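Local coordinates for protein esterase D (Lactobacillus rhamnosus, PDB 3DKR) that probably hydrolyses carboxylic esters, as a serine hydrolase of the alpha/beta-hydrolase fold, at residues 72-77 with 167-172. Residues are numbered along the deposited sequence; the frame is centred on the assembly and turned at random.
Sequences GNPDIW and AAIDQF
Pro74, in the first turn of helix 74-89, pushes its ring against one side of helix 155-178, where Ala168, Ile169 and Phe172 receive it. Followed outward from the backbone, its CB meets Phe172 first, lying 3.8 Å from Phe172 CD1 and nearly as close to CB and CG of that residue, an oblique approach to the ring. CG lies over the backbone: it comes within 3.8 Å of Ile169 N, lies similarly near Ala168 O, and touches the side-chain carbons Ala168 CB and Ile169 CG1. Pro74 CD then closes the ring, 4.1 Å from Ala168 CB. Phe172 turns its CG anti to the backbone N (chi1 -171°), which carries the ring past Pro74 to Asp75. There Asp75 OD1 stands at the edge of the Phe172 ring, 3.9 Å from Phe172 CE1, with carboxylate and ring planes 64° apart. Ile169 CD1 meets the rim of the Trp77 indole, 4.1 Å from Trp77 CZ3 and near the ring plane, while Trp77 NE1 hydrogen-bonds to Ser58 O. No hydrogen bond joins the two segments. The helix start is fixed from within: Asn73, the N-cap, accepts from Ile76 N through Asn73 OD1 at 2.9 Å (N-H...O 166°) and weakly from Asp75 N. An alanine in place of Phe172 would probably leave Pro74 CB without its aromatic partner and open a gap beside Phe106 and Trp78, whose rings meet the phenylalanine ring. Helix 155-178, in the helical insertion between strands 119-122 and 187-192, consistent with an alpha/beta-hydrolase cap, is thus joined to the start of helix 74-89; both lean on helix 101-113, which follows strand 94-99 and begins at Ser101, the predicted nucleophile, whose side chain is about 8 Å from that of Ile169.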
loop_
_atom_site.group_PDB
_atom_site.type_symbol
_atom_site.label_atom_id
_atom_site.label_comp_id
_atom_site.label_asym_id
_atom_site.label_seq_id
_atom_site.Cartn_x
_atom_site.Cartn_y
_atom_site.Cartn_z
ATOM N N GLY A 72 -14.281 -8.030 -0.330
ATOM C CA GLY A 72 -12.828 -8.092 -0.476
ATOM C C GLY A 72 -12.243 -8.974 0.603
ATOM O O GLY A 72 -12.862 -9.183 1.642
ATOM N N ASN A 73 -11.059 -9.509 0.325
ATOM C CA ASN A 73 -10.269 -10.231 1.312
ATOM C C ASN A 73 -8.828 -10.303 0.833
ATOM O O ASN A 73 -8.555 -10.011 -0.348
ATOM C CB ASN A 73 -10.855 -11.627 1.576
ATOM C CG ASN A 73 -10.724 -12.545 0.398
ATOM O OD1 ASN A 73 -9.637 -12.740 -0.126
ATOM N ND2 ASN A 73 -11.854 -13.134 -0.033
ATOM N N PRO A 74 -7.904 -10.649 1.741
ATOM C CA PRO A 74 -6.482 -10.640 1.361
ATOM C C PRO A 74 -6.134 -11.503 0.169
ATOM O O PRO A 74 -5.222 -11.155 -0.588
ATOM C CB PRO A 74 -5.775 -11.115 2.633
ATOM C CG PRO A 74 -6.710 -10.697 3.736
ATOM C CD PRO A 74 -8.078 -10.948 3.174
ATOM N N ASP A 75 -6.825 -12.627 -0.017
ATOM C CA ASP A 75 -6.534 -13.490 -1.151
ATOM C C ASP A 75 -6.920 -12.818 -2.460
ATOM O O ASP A 75 -6.141 -12.828 -3.424
ATOM C CB ASP A 75 -7.195 -14.863 -0.965
ATOM C CG ASP A 75 -6.638 -15.597 0.237
ATOM O OD1 ASP A 75 -5.389 -15.707 0.358
ATOM O OD2 ASP A 75 -7.454 -16.009 1.095
ATOM N N ILE A 76 -8.090 -12.186 -2.487
ATOM C CA ILE A 76 -8.526 -11.419 -3.676
ATOM C C ILE A 76 -7.545 -10.279 -3.956
ATOM O O ILE A 76 -7.112 -10.071 -5.100
ATOM C CB ILE A 76 -9.964 -10.870 -3.503
ATOM C CG1 ILE A 76 -10.961 -12.028 -3.463
ATOM C CG2 ILE A 76 -10.310 -9.887 -4.609
ATOM C CD1 ILE A 76 -12.374 -11.640 -3.049
ATOM N N TRP A 77 -7.186 -9.548 -2.905
ATOM C CA TRP A 77 -6.319 -8.379 -3.058
ATOM C C TRP A 77 -4.925 -8.804 -3.504
ATOM O O TRP A 77 -4.261 -8.082 -4.265
ATOM C CB TRP A 77 -6.247 -7.567 -1.762
ATOM C CG TRP A 77 -7.601 -7.115 -1.311
ATOM C CD1 TRP A 77 -8.660 -6.792 -2.106
ATOM C CD2 TRP A 77 -8.025 -6.899 0.038
ATOM N NE1 TRP A 77 -9.732 -6.398 -1.331
ATOM C CE2 TRP A 77 -9.371 -6.468 -0.010
ATOM C CE3 TRP A 77 -7.410 -7.055 1.289
ATOM C CZ2 TRP A 77 -10.104 -6.183 1.148
ATOM C CZ3 TRP A 77 -8.147 -6.762 2.439
ATOM C CH2 TRP A 77 -9.473 -6.330 2.355
ATOM N N ALA A 167 -8.183 -10.030 11.294
ATOM C CA ALA A 167 -7.495 -11.298 11.578
ATOM C C ALA A 167 -6.967 -11.910 10.287
ATOM O O ALA A 167 -5.849 -12.409 10.255
ATOM C CB ALA A 167 -8.445 -12.281 12.274
ATOM N N ALA A 168 -7.763 -11.865 9.221
ATOM C CA ALA A 168 -7.360 -12.431 7.938
ATOM C C ALA A 168 -6.151 -11.690 7.375
ATOM O O ALA A 168 -5.228 -12.302 6.831
ATOM C CB ALA A 168 -8.507 -12.361 6.948
ATOM N N ILE A 169 -6.187 -10.370 7.475
ATOM C CA ILE A 169 -5.051 -9.542 7.042
ATOM C C ILE A 169 -3.798 -9.844 7.854
ATOM O O ILE A 169 -2.714 -10.097 7.294
ATOM C CB ILE A 169 -5.381 -8.042 7.121
ATOM C CG1 ILE A 169 -6.524 -7.704 6.168
ATOM C CG2 ILE A 169 -4.149 -7.216 6.756
ATOM C CD1 ILE A 169 -7.154 -6.328 6.431
ATOM N N ASP A 170 -3.944 -9.834 9.182
ATOM C CA ASP A 170 -2.850 -10.197 10.089
ATOM C C ASP A 170 -2.221 -11.536 9.647
ATOM O O ASP A 170 -1.003 -11.668 9.484
ATOM C CB ASP A 170 -3.379 -10.384 11.528
ATOM C CG ASP A 170 -3.718 -9.074 12.252
ATOM O OD1 ASP A 170 -3.296 -7.979 11.836
ATOM O OD2 ASP A 170 -4.425 -9.186 13.295
ATOM N N GLN A 171 -3.071 -12.533 9.436
ATOM C CA GLN A 171 -2.614 -13.882 9.113
ATOM C C GLN A 171 -1.811 -13.887 7.805
ATOM O O GLN A 171 -0.702 -14.423 7.722
ATOM C CB GLN A 171 -3.824 -14.820 9.042
ATOM C CG GLN A 171 -3.510 -16.221 8.555
ATOM C CD GLN A 171 -4.699 -17.175 8.692
ATOM O OE1 GLN A 171 -5.729 -16.833 9.293
ATOM N NE2 GLN A 171 -4.558 -18.373 8.138
ATOM N N PHE A 172 -2.373 -13.267 6.775
ATOM C CA PHE A 172 -1.710 -13.200 5.468
ATOM C C PHE A 172 -0.371 -12.498 5.616
ATOM O O PHE A 172 0.651 -12.902 5.042
ATOM C CB PHE A 172 -2.606 -12.426 4.502
ATOM C CG PHE A 172 -2.135 -12.472 3.074
ATOM C CD1 PHE A 172 -2.687 -13.356 2.164
ATOM C CD2 PHE A 172 -1.130 -11.635 2.647
ATOM C CE1 PHE A 172 -2.230 -13.401 0.852
ATOM C CE2 PHE A 172 -0.694 -11.668 1.335
ATOM C CZ PHE A 172 -1.233 -12.546 0.453
#